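Long-range contacts in Alr1585 protein (PDB 5C2I), which probably uses hydrogen peroxide to oxidise dyes and other substrates at a bound haem, as a tetrameric dye-decolorizing (DyP-type) peroxidase: residues Q49-Q54 / I176-H181; N95-R100 / H149-I154; G295-L300 / T309-F314. The protein carries 1 engineered substitution. All coordinates share one frame; numbering follows the deposited sequence.

Contact 1. Residues Q49-Q54 / I176-H181; sequences QFKPEQ and IAEIVH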
ATOM      1  N   GLN A  49      -6.637 -16.659 -36.496  1.00 21.52           N
ATOM      2  CA  GLN A  49      -6.719 -17.212 -37.843  1.00 23.48           C
ATOM      3  C   GLN A  49      -8.056 -17.935 -37.965  1.00 24.30           C
ATOM      4  O   GLN A  49      -8.331 -18.929 -37.240  1.00 24.43           O
ATOM      5  CB  GLN A  49      -5.616 -18.202 -38.098  1.00 24.06           C
ATOM      6  CG  GLN A  49      -5.553 -18.750 -39.508  1.00 25.26           C
ATOM      7  CD  GLN A  49      -4.410 -19.748 -39.632  1.00 27.47           C
ATOM      8  OE1 GLN A  49      -4.624 -20.932 -39.632  1.00 28.84           O
ATOM      9  NE2 GLN A  49      -3.193 -19.253 -39.700  1.00 28.45           N
ATOM     10  N   PHE A  50      -8.896 -17.432 -38.856  1.00 24.01           N
ATOM     11  CA  PHE A  50     -10.223 -18.011 -39.033  1.00 25.01           C
ATOM     12  C   PHE A  50     -10.143 -19.395 -39.660  1.00 27.33           C
ATOM     13  O   PHE A  50      -9.246 -19.685 -40.458  1.00 25.48           O
ATOM     14  CB  PHE A  50     -11.112 -17.054 -39.846  1.00 25.06           C
ATOM     15  CG  PHE A  50     -11.318 -15.718 -39.159  1.00 24.21           C
ATOM     16  CD1 PHE A  50     -11.927 -15.649 -37.903  1.00 24.07           C
ATOM     17  CD2 PHE A  50     -10.947 -14.540 -39.767  1.00 24.35           C
ATOM     18  CE1 PHE A  50     -12.107 -14.434 -37.259  1.00 23.62           C
ATOM     19  CE2 PHE A  50     -11.133 -13.328 -39.132  1.00 23.87           C
ATOM     20  CZ  PHE A  50     -11.710 -13.273 -37.874  1.00 23.13           C
ATOM     21  N   LYS A  51     -11.071 -20.259 -39.287  1.00 29.00           N
ATOM     22  CA  LYS A  51     -10.989 -21.659 -39.721  1.00 30.58           C
ATOM     23  C   LYS A  51     -11.474 -21.801 -41.181  1.00 31.59           C
ATOM     24  O   LYS A  51     -12.434 -21.132 -41.595  1.00 30.17           O
ATOM     25  CB  LYS A  51     -11.822 -22.544 -38.818  1.00 32.58           C
ATOM     26  CG  LYS A  51     -11.299 -22.602 -37.404  1.00 32.98           C
ATOM     27  CD  LYS A  51     -12.161 -23.519 -36.560  1.00 35.71           C
ATOM     28  CE  LYS A  51     -11.577 -23.703 -35.173  1.00 36.32           C
ATOM     29  NZ  LYS A  51     -12.518 -24.511 -34.353  1.00 37.99           N
ATOM     30  N   PRO A  52     -10.796 -22.644 -41.960  1.00 32.26           N
ATOM     31  CA  PRO A  52     -11.123 -22.803 -43.371  1.00 34.27           C
ATOM     32  C   PRO A  52     -12.576 -23.134 -43.619  1.00 34.62           C
ATOM     33  O   PRO A  52     -13.170 -23.877 -42.855  1.00 34.81           O
ATOM     34  CB  PRO A  52     -10.244 -23.989 -43.831  1.00 35.43           C
ATOM     35  CG  PRO A  52      -9.082 -23.962 -42.916  1.00 35.08           C
ATOM     36  CD  PRO A  52      -9.590 -23.412 -41.586  1.00 34.05           C
ATOM     37  N   GLU A  53     -13.137 -22.534 -44.669  1.00 36.66           N
ATOM     38  CA  GLU A  53     -14.472 -22.858 -45.157  1.00 38.41           C
ATOM     39  C   GLU A  53     -15.568 -22.495 -44.170  1.00 37.34           C
ATOM     40  O   GLU A  53     -16.643 -23.041 -44.248  1.00 36.84           O
ATOM     41  CB  GLU A  53     -14.597 -24.358 -45.488  1.00 44.18           C
ATOM     42  CG  GLU A  53     -13.385 -24.943 -46.199  1.00 47.36           C
ATOM     43  CD  GLU A  53     -13.381 -24.647 -47.676  1.00 52.68           C
ATOM     44  OE1 GLU A  53     -14.385 -25.039 -48.346  1.00 59.91           O
ATOM     45  OE2 GLU A  53     -12.359 -24.085 -48.166  1.00 53.90           O
ATOM     46  N   GLN A  54     -15.325 -21.528 -43.296  1.00 33.85           N
ATOM     47  CA  GLN A  54     -16.349 -21.098 -42.333  1.00 33.13           C
ATOM     48  C   GLN A  54     -16.668 -19.620 -42.429  1.00 29.68           C
ATOM     49  O   GLN A  54     -17.013 -18.982 -41.435  1.00 28.39           O
ATOM     50  CB  GLN A  54     -15.888 -21.452 -40.928  1.00 34.32           C
ATOM     51  CG  GLN A  54     -15.500 -22.914 -40.827  1.00 38.90           C
ATOM     52  CD  GLN A  54     -16.094 -23.573 -39.628  1.00 42.91           C
ATOM     53  OE1 GLN A  54     -17.309 -23.643 -39.490  1.00 47.56           O
ATOM     54  NE2 GLN A  54     -15.241 -24.077 -38.758  1.00 45.79           N
ATOM     55  N   ILE A 176     -15.033 -20.829 -34.427  1.00 30.08           N
ATOM     56  CA  ILE A 176     -14.808 -20.326 -35.788  1.00 31.06           C
ATOM     57  C   ILE A 176     -13.386 -19.821 -36.075  1.00 29.04           C
ATOM     58  O   ILE A 176     -13.089 -19.414 -37.196  1.00 28.46           O
ATOM     59  CB  ILE A 176     -15.882 -19.260 -36.162  1.00 31.75           C
ATOM     60  CG1 ILE A 176     -15.978 -18.102 -35.156  1.00 31.40           C
ATOM     61  CG2 ILE A 176     -17.248 -19.924 -36.204  1.00 33.82           C
ATOM     62  CD1 ILE A 176     -14.996 -16.974 -35.420  1.00 31.37           C
ATOM     63  N   ALA A 177     -12.514 -19.820 -35.059  1.00 28.06           N
ATOM     64  CA  ALA A 177     -11.164 -19.268 -35.212  1.00 27.05           C
ATOM     65  C   ALA A 177     -10.178 -20.004 -34.330  1.00 27.99           C
ATOM     66  O   ALA A 177     -10.536 -20.430 -33.232  1.00 28.61           O
ATOM     67  CB  ALA A 177     -11.148 -17.794 -34.847  1.00 26.40           C
ATOM     68  N   GLU A 178      -8.948 -20.110 -34.802  1.00 27.52           N
ATOM     69  CA  GLU A 178      -7.823 -20.497 -33.976  1.00 27.79           C
ATOM     70  C   GLU A 178      -7.281 -19.241 -33.330  1.00 25.86           C
ATOM     71  O   GLU A 178      -7.087 -18.228 -34.008  1.00 23.53           O
ATOM     72  CB  GLU A 178      -6.706 -21.108 -34.828  1.00 30.14           C
ATOM     73  CG  GLU A 178      -7.103 -22.378 -35.567  1.00 35.00           C
ATOM     74  CD  GLU A 178      -7.431 -23.521 -34.628  1.00 38.22           C
ATOM     75  OE1 GLU A 178      -6.895 -23.527 -33.508  1.00 40.96           O
ATOM     76  OE2 GLU A 178      -8.253 -24.387 -34.991  1.00 44.51           O
ATOM     77  N   ILE A 179      -7.058 -19.281 -32.031  1.00 24.51           N
ATOM     78  CA  ILE A 179      -6.337 -18.209 -31.380  1.00 23.61           C
ATOM     79  C   ILE A 179      -4.867 -18.595 -31.495  1.00 23.53           C
ATOM     80  O   ILE A 179      -4.422 -19.511 -30.804  1.00 23.04           O
ATOM     81  CB  ILE A 179      -6.800 -18.051 -29.924  1.00 24.02           C
ATOM     82  CG1 ILE A 179      -8.288 -17.632 -29.890  1.00 23.73           C
ATOM     83  CG2 ILE A 179      -5.937 -17.050 -29.211  1.00 23.59           C
ATOM     84  CD1 ILE A 179      -8.921 -17.682 -28.518  1.00 24.62           C
ATOM     85  N   VAL A 180      -4.138 -17.933 -32.375  1.00 22.59           N
ATOM     86  CA  VAL A 180      -2.772 -18.366 -32.686  1.00 23.70           C
ATOM     87  C   VAL A 180      -1.760 -17.735 -31.740  1.00 23.04           C
ATOM     88  O   VAL A 180      -0.631 -18.204 -31.632  1.00 23.86           O
ATOM     89  CB  VAL A 180      -2.386 -18.113 -34.175  1.00 23.68           C
ATOM     90  CG1 VAL A 180      -3.332 -18.870 -35.099  1.00 25.34           C
ATOM     91  CG2 VAL A 180      -2.353 -16.628 -34.517  1.00 24.22           C
ATOM     92  N   HIS A 181      -2.156 -16.660 -31.074  1.00 21.81           N
ATOM     93  CA  HIS A 181      -1.278 -15.981 -30.141  1.00 21.99           C
ATOM     94  C   HIS A 181      -2.088 -15.139 -29.178  1.00 20.60           C
ATOM     95  O   HIS A 181      -3.141 -14.594 -29.567  1.00 19.63           O
ATOM     96  CB  HIS A 181      -0.271 -15.116 -30.894  1.00 22.39           C
ATOM     97  CG  HIS A 181       0.781 -14.561 -30.022  1.00 24.15           C
ATOM     98  ND1 HIS A 181       1.651 -15.367 -29.326  1.00 26.67           N
ATOM     99  CD2 HIS A 181       1.035 -13.296 -29.622  1.00 23.86           C
ATOM    100  CE1 HIS A 181       2.453 -14.611 -28.595  1.00 26.23           C
ATOM    101  NE2 HIS A 181       2.096 -13.353 -28.754  1.00 24.23           N
TER
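Phe-50 and Ala-177 face each other as an antiparallel non-hydrogen-bonded pair, and their side chains form the tight, buried half of this contact. With chi1 at -61° the ring of Phe-50 swings beside its own backbone N, which brings CD1 to 3.8 Å from Ala-177 CB; a methyl suits the spot, because the two CA atoms are only 4.1 Å apart. Ile-176 closes the same apolar patch, its CD1 approaching CD1 of Phe-50. Gln-49 and Glu-178 make the hydrogen-bonded pair: Gln-49 N gives a bond to Glu-178 O (3.0 Å), and Glu-178 N returns one to Gln-49 O (2.8 Å). Past the strand's end, Lys-51 N binds Ile-176 O at 3.0 Å.

The other side is looser and polar. Lys-51, extended beyond CG, runs its methylenes along the Ile-176 to Ala-177 peptide, and its CE comes 3.4 Å from Glu-178 OE2 as the two side chains cross at about a right angle. Lys-51 NZ stays 4.3 Å from Glu-178 OE2, too far for a salt bridge, and bonds Arg-174 O instead. Of the Gln-49 side chain only CB packs here, against Val-180 CG1, while NE2 reaches Glu-147 O. Long polar chains suit this partly exposed face, where Glu-178 OE1 nears OE1 of Glu-178 of the second subunit, two like charges if both are ionised.

Strand 42-50 here leaves the antiparallel sheet of the DyP dimeric alpha+beta barrel domain by a type II turn (Lys-51 to Gln-54, the N-cap) into helix 55-68, which covers Phe-50 and Ile-176.

Contact 2. Residues N95-R100 / H149-I154; sequences NFFLSR and HALVLI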
ATOM      1  N   ASN A  95     -11.591  -3.365 -29.184  1.00 15.74           N
ATOM      2  CA  ASN A  95     -11.293  -3.055 -30.571  1.00 15.48           C
ATOM      3  C   ASN A  95     -11.305  -4.368 -31.364  1.00 16.19           C
ATOM      4  O   ASN A  95     -11.070  -5.464 -30.818  1.00 15.31           O
ATOM      5  CB  ASN A  95      -9.880  -2.500 -30.763  1.00 15.72           C
ATOM      6  CG  ASN A  95      -9.691  -1.045 -30.428  1.00 15.36           C
ATOM      7  OD1 ASN A  95      -8.701  -0.686 -29.777  1.00 15.23           O
ATOM      8  ND2 ASN A  95     -10.568  -0.170 -30.933  1.00 16.82           N
ATOM      9  N   PHE A  96     -11.503  -4.245 -32.662  1.00 16.81           N
ATOM     10  CA  PHE A  96     -11.333  -5.366 -33.587  1.00 16.72           C
ATOM     11  C   PHE A  96     -10.580  -4.883 -34.827  1.00 17.27           C
ATOM     12  O   PHE A  96     -10.977  -3.878 -35.450  1.00 18.74           O
ATOM     13  CB  PHE A  96     -12.688  -5.936 -33.982  1.00 17.85           C
ATOM     14  CG  PHE A  96     -12.612  -7.135 -34.899  1.00 18.01           C
ATOM     15  CD1 PHE A  96     -12.354  -8.382 -34.389  1.00 18.69           C
ATOM     16  CD2 PHE A  96     -12.772  -6.997 -36.270  1.00 18.97           C
ATOM     17  CE1 PHE A  96     -12.214  -9.478 -35.231  1.00 19.14           C
ATOM     18  CE2 PHE A  96     -12.687  -8.090 -37.115  1.00 18.69           C
ATOM     19  CZ  PHE A  96     -12.416  -9.334 -36.586  1.00 19.10           C
ATOM     20  N   PHE A  97      -9.526  -5.601 -35.190  1.00 16.65           N
ATOM     21  CA  PHE A  97      -8.691  -5.253 -36.352  1.00 16.66           C
ATOM     22  C   PHE A  97      -8.594  -6.399 -37.350  1.00 17.39           C
ATOM     23  O   PHE A  97      -8.561  -7.575 -36.946  1.00 17.91           O
ATOM     24  CB  PHE A  97      -7.286  -4.884 -35.898  1.00 16.14           C
ATOM     25  CG  PHE A  97      -7.213  -3.898 -34.747  1.00 15.67           C
ATOM     26  CD1 PHE A  97      -7.258  -2.553 -34.960  1.00 15.29           C
ATOM     27  CD2 PHE A  97      -7.060  -4.350 -33.432  1.00 15.46           C
ATOM     28  CE1 PHE A  97      -7.190  -1.666 -33.886  1.00 15.17           C
ATOM     29  CE2 PHE A  97      -6.943  -3.486 -32.379  1.00 15.26           C
ATOM     30  CZ  PHE A  97      -7.018  -2.127 -32.593  1.00 14.59           C
ATOM     31  N   LEU A  98      -8.519  -6.064 -38.632  1.00 17.22           N
ATOM     32  CA  LEU A  98      -8.311  -7.038 -39.713  1.00 18.07           C
ATOM     33  C   LEU A  98      -6.998  -6.805 -40.416  1.00 18.10           C
ATOM     34  O   LEU A  98      -6.633  -5.663 -40.699  1.00 17.82           O
ATOM     35  CB  LEU A  98      -9.450  -6.977 -40.756  1.00 18.59           C
ATOM     36  CG  LEU A  98     -10.801  -7.505 -40.267  1.00 19.15           C
ATOM     37  CD1 LEU A  98     -11.911  -7.052 -41.193  1.00 20.07           C
ATOM     38  CD2 LEU A  98     -10.777  -9.015 -40.141  1.00 19.70           C
ATOM     39  N   SER A  99      -6.293  -7.896 -40.726  1.00 18.64           N
ATOM     40  CA  SER A  99      -5.151  -7.844 -41.641  1.00 18.99           C
ATOM     41  C   SER A  99      -5.632  -7.919 -43.084  1.00 19.69           C
ATOM     42  O   SER A  99      -6.801  -8.260 -43.343  1.00 19.69           O
ATOM     43  CB  SER A  99      -4.195  -9.020 -41.376  1.00 19.57           C
ATOM     44  OG  SER A  99      -4.769 -10.258 -41.789  1.00 20.22           O
ATOM     45  N   ARG A 100      -4.733  -7.655 -44.032  1.00 20.28           N
ATOM     46  CA  ARG A 100      -5.077  -7.902 -45.427  1.00 21.28           C
ATOM     47  C   ARG A 100      -5.504  -9.352 -45.651  1.00 21.54           C
ATOM     48  O   ARG A 100      -6.496  -9.631 -46.368  1.00 21.54           O
ATOM     49  CB  ARG A 100      -3.953  -7.507 -46.384  1.00 22.30           C
ATOM     50  CG  ARG A 100      -4.323  -7.763 -47.874  1.00 23.61           C
ATOM     51  CD  ARG A 100      -3.839  -9.123 -48.380  1.00 25.69           C
ATOM     52  NE  ARG A 100      -2.362  -9.185 -48.421  1.00 26.79           N
ATOM     53  CZ  ARG A 100      -1.621 -10.242 -48.747  1.00 29.34           C
ATOM     54  NH1 ARG A 100      -2.160 -11.383 -49.146  1.00 30.83           N
ATOM     55  NH2 ARG A 100      -0.292 -10.119 -48.770  1.00 30.92           N
ATOM     56  N   HIS A 149      -5.183 -13.300 -39.338  1.00 20.42           N
ATOM     57  CA  HIS A 149      -6.323 -12.644 -39.978  1.00 20.30           C
ATOM     58  C   HIS A 149      -6.843 -11.422 -39.263  1.00 19.15           C
ATOM     59  O   HIS A 149      -7.381 -10.495 -39.874  1.00 18.47           O
ATOM     60  CB  HIS A 149      -7.467 -13.656 -40.163  1.00 20.74           C
ATOM     61  CG  HIS A 149      -7.155 -14.761 -41.132  1.00 21.64           C
ATOM     62  ND1 HIS A 149      -7.818 -15.959 -41.137  1.00 22.11           N
ATOM     63  CD2 HIS A 149      -6.240 -14.847 -42.130  1.00 22.47           C
ATOM     64  CE1 HIS A 149      -7.338 -16.736 -42.088  1.00 23.16           C
ATOM     65  NE2 HIS A 149      -6.380 -16.081 -42.708  1.00 22.59           N
ATOM     66  N   ALA A 150      -6.744 -11.438 -37.934  1.00 19.07           N
ATOM     67  CA  ALA A 150      -7.396 -10.437 -37.122  1.00 18.30           C
ATOM     68  C   ALA A 150      -6.806 -10.355 -35.743  1.00 17.59           C
ATOM     69  O   ALA A 150      -6.122 -11.289 -35.286  1.00 18.11           O
ATOM     70  CB  ALA A 150      -8.892 -10.743 -37.038  1.00 19.03           C
ATOM     71  N   LEU A 151      -7.063  -9.232 -35.085  1.00 17.44           N
ATOM     72  CA  LEU A 151      -6.677  -9.023 -33.717  1.00 16.99           C
ATOM     73  C   LEU A 151      -7.925  -8.552 -32.967  1.00 16.91           C
ATOM     74  O   LEU A 151      -8.542  -7.536 -33.339  1.00 17.27           O
ATOM     75  CB  LEU A 151      -5.558  -8.001 -33.631  1.00 16.74           C
ATOM     76  CG  LEU A 151      -5.158  -7.448 -32.231  1.00 16.73           C
ATOM     77  CD1 LEU A 151      -4.720  -8.503 -31.224  1.00 16.78           C
ATOM     78  CD2 LEU A 151      -4.075  -6.378 -32.376  1.00 16.44           C
ATOM     79  N   VAL A 152      -8.219  -9.220 -31.858  1.00 17.18           N
ATOM     80  CA  VAL A 152      -9.199  -8.744 -30.896  1.00 17.46           C
ATOM     81  C   VAL A 152      -8.446  -8.115 -29.711  1.00 17.06           C
ATOM     82  O   VAL A 152      -7.559  -8.731 -29.121  1.00 16.80           O
ATOM     83  CB  VAL A 152     -10.052  -9.911 -30.414  1.00 19.01           C
ATOM     84  CG1 VAL A 152     -11.037  -9.477 -29.370  1.00 20.30           C
ATOM     85  CG2 VAL A 152     -10.786 -10.532 -31.586  1.00 20.76           C
ATOM     86  N   LEU A 153      -8.850  -6.912 -29.318  1.00 16.80           N
ATOM     87  CA  LEU A 153      -8.235  -6.225 -28.173  1.00 16.60           C
ATOM     88  C   LEU A 153      -9.357  -5.947 -27.176  1.00 16.80           C
ATOM     89  O   LEU A 153     -10.344  -5.304 -27.515  1.00 16.76           O
ATOM     90  CB  LEU A 153      -7.557  -4.935 -28.638  1.00 16.36           C
ATOM     91  CG  LEU A 153      -6.839  -4.057 -27.587  1.00 16.58           C
ATOM     92  CD1 LEU A 153      -5.833  -3.150 -28.309  1.00 17.99           C
ATOM     93  CD2 LEU A 153      -7.812  -3.215 -26.767  1.00 17.53           C
ATOM     94  N   ILE A 154      -9.192  -6.438 -25.946  1.00 17.36           N
ATOM     95  CA  ILE A 154     -10.125  -6.194 -24.857  1.00 17.99           C
ATOM     96  C   ILE A 154      -9.381  -5.645 -23.652  1.00 17.76           C
ATOM     97  O   ILE A 154      -8.311  -6.145 -23.320  1.00 18.11           O
ATOM     98  CB  ILE A 154     -10.849  -7.492 -24.418  1.00 20.32           C
ATOM     99  CG1 ILE A 154     -11.487  -8.172 -25.640  1.00 22.79           C
ATOM    100  CG2 ILE A 154     -11.989  -7.163 -23.448  1.00 20.30           C
ATOM    101  CD1 ILE A 154     -10.662  -9.290 -26.136  1.00 28.11           C
TER
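Asn-95 to Ser-99 run antiparallel to His-149 to Leu-153, at 170° between strand directions, through five backbone hydrogen bonds, among them Ser-99 N to His-149 O at 2.9 Å. On one face Phe-97 and Leu-151 lie side by side, pointing the same way, with Phe-97 CD2 3.8 Å from Leu-151 CD2, while CB of Leu-153 meets the edge of that ring near its plane. The Asn-95 amide runs alongside Leu-153, and its polar end is satisfied outside the pair, ND2 by Gly-32 O and by Gln-31. On the other face the Phe-96 ring, with CG opposite its backbone N (chi1 -178°), leans over the neighbouring strand: Val-152 CG2 sits at its edge, 3.9 Å from CD1, and CZ reaches Ala-150 CB. Small Ala-150 suits this place: its CB lies 3.2 Å from Phe-97 O, with Leu-98 CD2 also against it. Aromatic and branched apolar residues fit because both faces are buried. The pair belongs to the antiparallel sheet of the DyP dimeric alpha+beta barrel domain, where His-149 and Ala-150 both face Leu-48 of strand 42-50 in a classic beta bulge. Helix 55-68 packs on Phe-96, and strand 448-458 covers Phe-97 and Leu-151 with Phe-456.

Contact 3. Residues G295-L300 / T309-F314; sequences GTPVTL and TPTNNF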
ATOM      1  N   GLY A 295      11.540  11.927 -17.562  1.00 16.93           N
ATOM      2  CA  GLY A 295      10.965  12.682 -18.651  1.00 16.31           C
ATOM      3  C   GLY A 295      11.603  14.017 -18.999  1.00 16.89           C
ATOM      4  O   GLY A 295      11.273  14.604 -20.041  1.00 16.40           O
ATOM      5  N   THR A 296      12.520  14.520 -18.147  1.00 17.87           N
ATOM      6  CA  THR A 296      13.189  15.769 -18.382  1.00 17.98           C
ATOM      7  C   THR A 296      13.901  15.748 -19.764  1.00 17.18           C
ATOM      8  O   THR A 296      14.776  14.912 -19.981  1.00 16.88           O
ATOM      9  CB  THR A 296      14.253  16.067 -17.269  1.00 18.42           C
ATOM     10  OG1 THR A 296      13.600  16.146 -15.981  1.00 19.11           O
ATOM     11  CG2 THR A 296      14.954  17.386 -17.533  1.00 19.11           C
ATOM     12  N   PRO A 297      13.586  16.710 -20.656  1.00 16.62           N
ATOM     13  CA  PRO A 297      14.273  16.720 -21.960  1.00 17.05           C
ATOM     14  C   PRO A 297      15.739  17.121 -21.841  1.00 17.87           C
ATOM     15  O   PRO A 297      16.066  18.125 -21.188  1.00 18.61           O
ATOM     16  CB  PRO A 297      13.515  17.799 -22.756  1.00 17.14           C
ATOM     17  CG  PRO A 297      12.180  17.893 -22.069  1.00 16.94           C
ATOM     18  CD  PRO A 297      12.494  17.681 -20.607  1.00 16.81           C
ATOM     19  N   VAL A 298      16.622  16.317 -22.408  1.00 18.19           N
ATOM     20  CA  VAL A 298      18.045  16.569 -22.283  1.00 18.29           C
ATOM     21  C   VAL A 298      18.452  17.806 -23.107  1.00 18.43           C
ATOM     22  O   VAL A 298      19.498  18.380 -22.848  1.00 18.56           O
ATOM     23  CB  VAL A 298      18.896  15.316 -22.657  1.00 18.14           C
ATOM     24  CG1 VAL A 298      18.958  15.115 -24.154  1.00 17.96           C
ATOM     25  CG2 VAL A 298      20.312  15.423 -22.063  1.00 19.21           C
ATOM     26  N   THR A 299      17.620  18.241 -24.059  1.00 18.35           N
ATOM     27  CA  THR A 299      17.918  19.496 -24.766  1.00 18.95           C
ATOM     28  C   THR A 299      17.845  20.677 -23.792  1.00 19.88           C
ATOM     29  O   THR A 299      18.498  21.671 -24.000  1.00 19.15           O
ATOM     30  CB  THR A 299      17.055  19.702 -26.056  1.00 18.85           C
ATOM     31  OG1 THR A 299      17.641  20.732 -26.851  1.00 18.99           O
ATOM     32  CG2 THR A 299      15.627  20.059 -25.735  1.00 18.95           C
ATOM     33  N   LEU A 300      17.055  20.522 -22.721  1.00 19.27           N
ATOM     34  CA  LEU A 300      16.818  21.609 -21.788  1.00 20.21           C
ATOM     35  C   LEU A 300      17.682  21.555 -20.548  1.00 19.90           C
ATOM     36  O   LEU A 300      17.832  22.567 -19.886  1.00 21.01           O
ATOM     37  CB  LEU A 300      15.345  21.640 -21.362  1.00 20.17           C
ATOM     38  CG  LEU A 300      14.290  21.821 -22.465  1.00 19.84           C
ATOM     39  CD1 LEU A 300      12.904  21.877 -21.846  1.00 19.93           C
ATOM     40  CD2 LEU A 300      14.546  23.077 -23.303  1.00 20.54           C
ATOM     41  N   THR A 309       4.757  15.117 -13.984  1.00 22.09           N
ATOM     42  CA  THR A 309       4.258  15.380 -15.364  1.00 21.95           C
ATOM     43  C   THR A 309       5.356  16.111 -16.169  1.00 21.57           C
ATOM     44  O   THR A 309       5.587  17.315 -15.993  1.00 22.48           O
ATOM     45  CB  THR A 309       2.959  16.202 -15.312  1.00 22.73           C
ATOM     46  OG1 THR A 309       1.972  15.409 -14.624  1.00 21.52           O
ATOM     47  CG2 THR A 309       2.432  16.534 -16.706  1.00 24.26           C
ATOM     48  N   PRO A 310       6.099  15.368 -16.985  1.00 20.24           N
ATOM     49  CA  PRO A 310       7.202  15.974 -17.708  1.00 19.87           C
ATOM     50  C   PRO A 310       6.755  16.985 -18.739  1.00 19.99           C
ATOM     51  O   PRO A 310       5.660  16.880 -19.302  1.00 19.95           O
ATOM     52  CB  PRO A 310       7.850  14.807 -18.464  1.00 20.12           C
ATOM     53  CG  PRO A 310       7.112  13.577 -18.047  1.00 19.93           C
ATOM     54  CD  PRO A 310       5.871  13.967 -17.348  1.00 20.18           C
ATOM     55  N   THR A 311       7.601  17.970 -18.981  1.00 19.25           N
ATOM     56  CA  THR A 311       7.289  18.925 -20.019  1.00 18.51           C
ATOM     57  C   THR A 311       7.431  18.310 -21.422  1.00 17.34           C
ATOM     58  O   THR A 311       8.287  17.454 -21.643  1.00 16.95           O
ATOM     59  CB  THR A 311       8.163  20.198 -19.895  1.00 18.94           C
ATOM     60  OG1 THR A 311       7.580  21.229 -20.699  1.00 18.74           O
ATOM     61  CG2 THR A 311       9.599  19.966 -20.324  1.00 19.25           C
ATOM     62  N   ASN A 312       6.586  18.780 -22.345  1.00 17.03           N
ATOM     63  CA  ASN A 312       6.737  18.540 -23.778  1.00 16.79           C
ATOM     64  C   ASN A 312       6.937  19.790 -24.576  1.00 17.24           C
ATOM     65  O   ASN A 312       6.917  19.766 -25.832  1.00 17.12           O
ATOM     66  CB  ASN A 312       5.554  17.734 -24.326  1.00 16.63           C
ATOM     67  CG  ASN A 312       5.938  16.967 -25.587  1.00 16.10           C
ATOM     68  OD1 ASN A 312       7.050  16.448 -25.694  1.00 15.89           O
ATOM     69  ND2 ASN A 312       5.048  16.946 -26.542  1.00 16.53           N
ATOM     70  N   ASN A 313       7.152  20.898 -23.850  1.00 18.10           N
ATOM     71  CA  ASN A 313       7.156  22.165 -24.492  1.00 18.39           C
ATOM     72  C   ASN A 313       8.577  22.538 -24.860  1.00 18.47           C
ATOM     73  O   ASN A 313       9.213  23.332 -24.191  1.00 19.18           O
ATOM     74  CB  ASN A 313       6.540  23.251 -23.633  1.00 19.55           C
ATOM     75  CG  ASN A 313       6.397  24.543 -24.390  1.00 20.49           C
ATOM     76  OD1 ASN A 313       5.872  24.550 -25.524  1.00 21.61           O
ATOM     77  ND2 ASN A 313       6.801  25.659 -23.773  1.00 21.31           N
ATOM     78  N   PHE A 314       9.062  21.970 -25.953  1.00 17.78           N
ATOM     79  CA  PHE A 314      10.364  22.329 -26.393  1.00 18.34           C
ATOM     80  C   PHE A 314      10.518  22.022 -27.842  1.00 18.40           C
ATOM     81  O   PHE A 314       9.716  21.277 -28.445  1.00 17.38           O
ATOM     82  CB  PHE A 314      11.437  21.579 -25.591  1.00 18.19           C
ATOM     83  CG  PHE A 314      11.426  20.087 -25.771  1.00 17.22           C
ATOM     84  CD1 PHE A 314      10.601  19.287 -25.018  1.00 16.95           C
ATOM     85  CD2 PHE A 314      12.226  19.487 -26.737  1.00 17.47           C
ATOM     86  CE1 PHE A 314      10.565  17.912 -25.214  1.00 16.73           C
ATOM     87  CE2 PHE A 314      12.198  18.128 -26.928  1.00 17.04           C
ATOM     88  CZ  PHE A 314      11.356  17.319 -26.165  1.00 16.49           C
TER
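Phe-314 is the residue around which these two parts of one long loop close, and its side chain meets residues 295-300 from CB to the far end of the ring. CB, next to the backbone, touches the branches of Leu-300, lying 4.0 Å from CD1. Chi1 of 64° sets CG between the backbone N and the carbonyl carbon, which turns one face of the ring to Pro-297, with Thr-299 CG2 approaching from the same side. CD1 and CE1 lie beneath Pro-297 CG, CE1 at 3.5 Å; CD2, across the ring's long axis, meets Thr-299 CG2 at 3.6 Å, obliquely, and CE2 is a little farther from the same methyl. At the tip, CZ comes within 4.1 Å of Pro-297 CB. That carbon stands over the ring face, 4.0 Å from the centroid and 15° off the normal, a CH-pi contact to which a rigid proline ring is well suited. Thr-299 plays two parts: its methyl touches the phenyl and its OG1 is hydrogen-bonded to Asp-319.

Thr-311 is similarly divided. Its CG2 packs on Pro-297 CD at 3.7 Å and meets Leu-300 CD1 tip to tip, while OG1 accepts a bond from Asn-313 N in an ST turn. At the far end Pro-310 CB rests on Gly-295 CA, where a side chain would collide with the proline ring. With an alanine in place of Phe-314, Pro-297 CB would probably lose its CH-pi partner and a gap would open beneath Pro-297 and the Thr-299 methyl, near the haem.

No hydrogen bond crosses between the two segments, but Arg-291 NH1 binds both Gly-295 O and Thr-311 O. With the Phe-314 side chain about 5 Å from the haem, this is apolar loop packing at the border of the haem site in the C-terminal part of the DyP-type peroxidase.

Contacts 1 and 2 belong to one antiparallel sheet, in which strands 42-50 and 150-156 are neighbours, and they touch directly: His-149 ND1 probably accepts a hydrogen bond from Phe-50 N, and Phe-50 packs on Ala-150 and Phe-96. Contact 2 is wholly buried and mainly apolar on both faces, whereas contact 1 is partly buried, with one polar face near a second subunit. Contact 3 lies on the opposite side of the chain's centre, about 46 Å from contact 1 and 35 Å from contact 2, centre to centre. It too is buried, yet it joins two parts of an irregular loop near the haem by side-chain packing, without the interstrand backbone bonds of the other two.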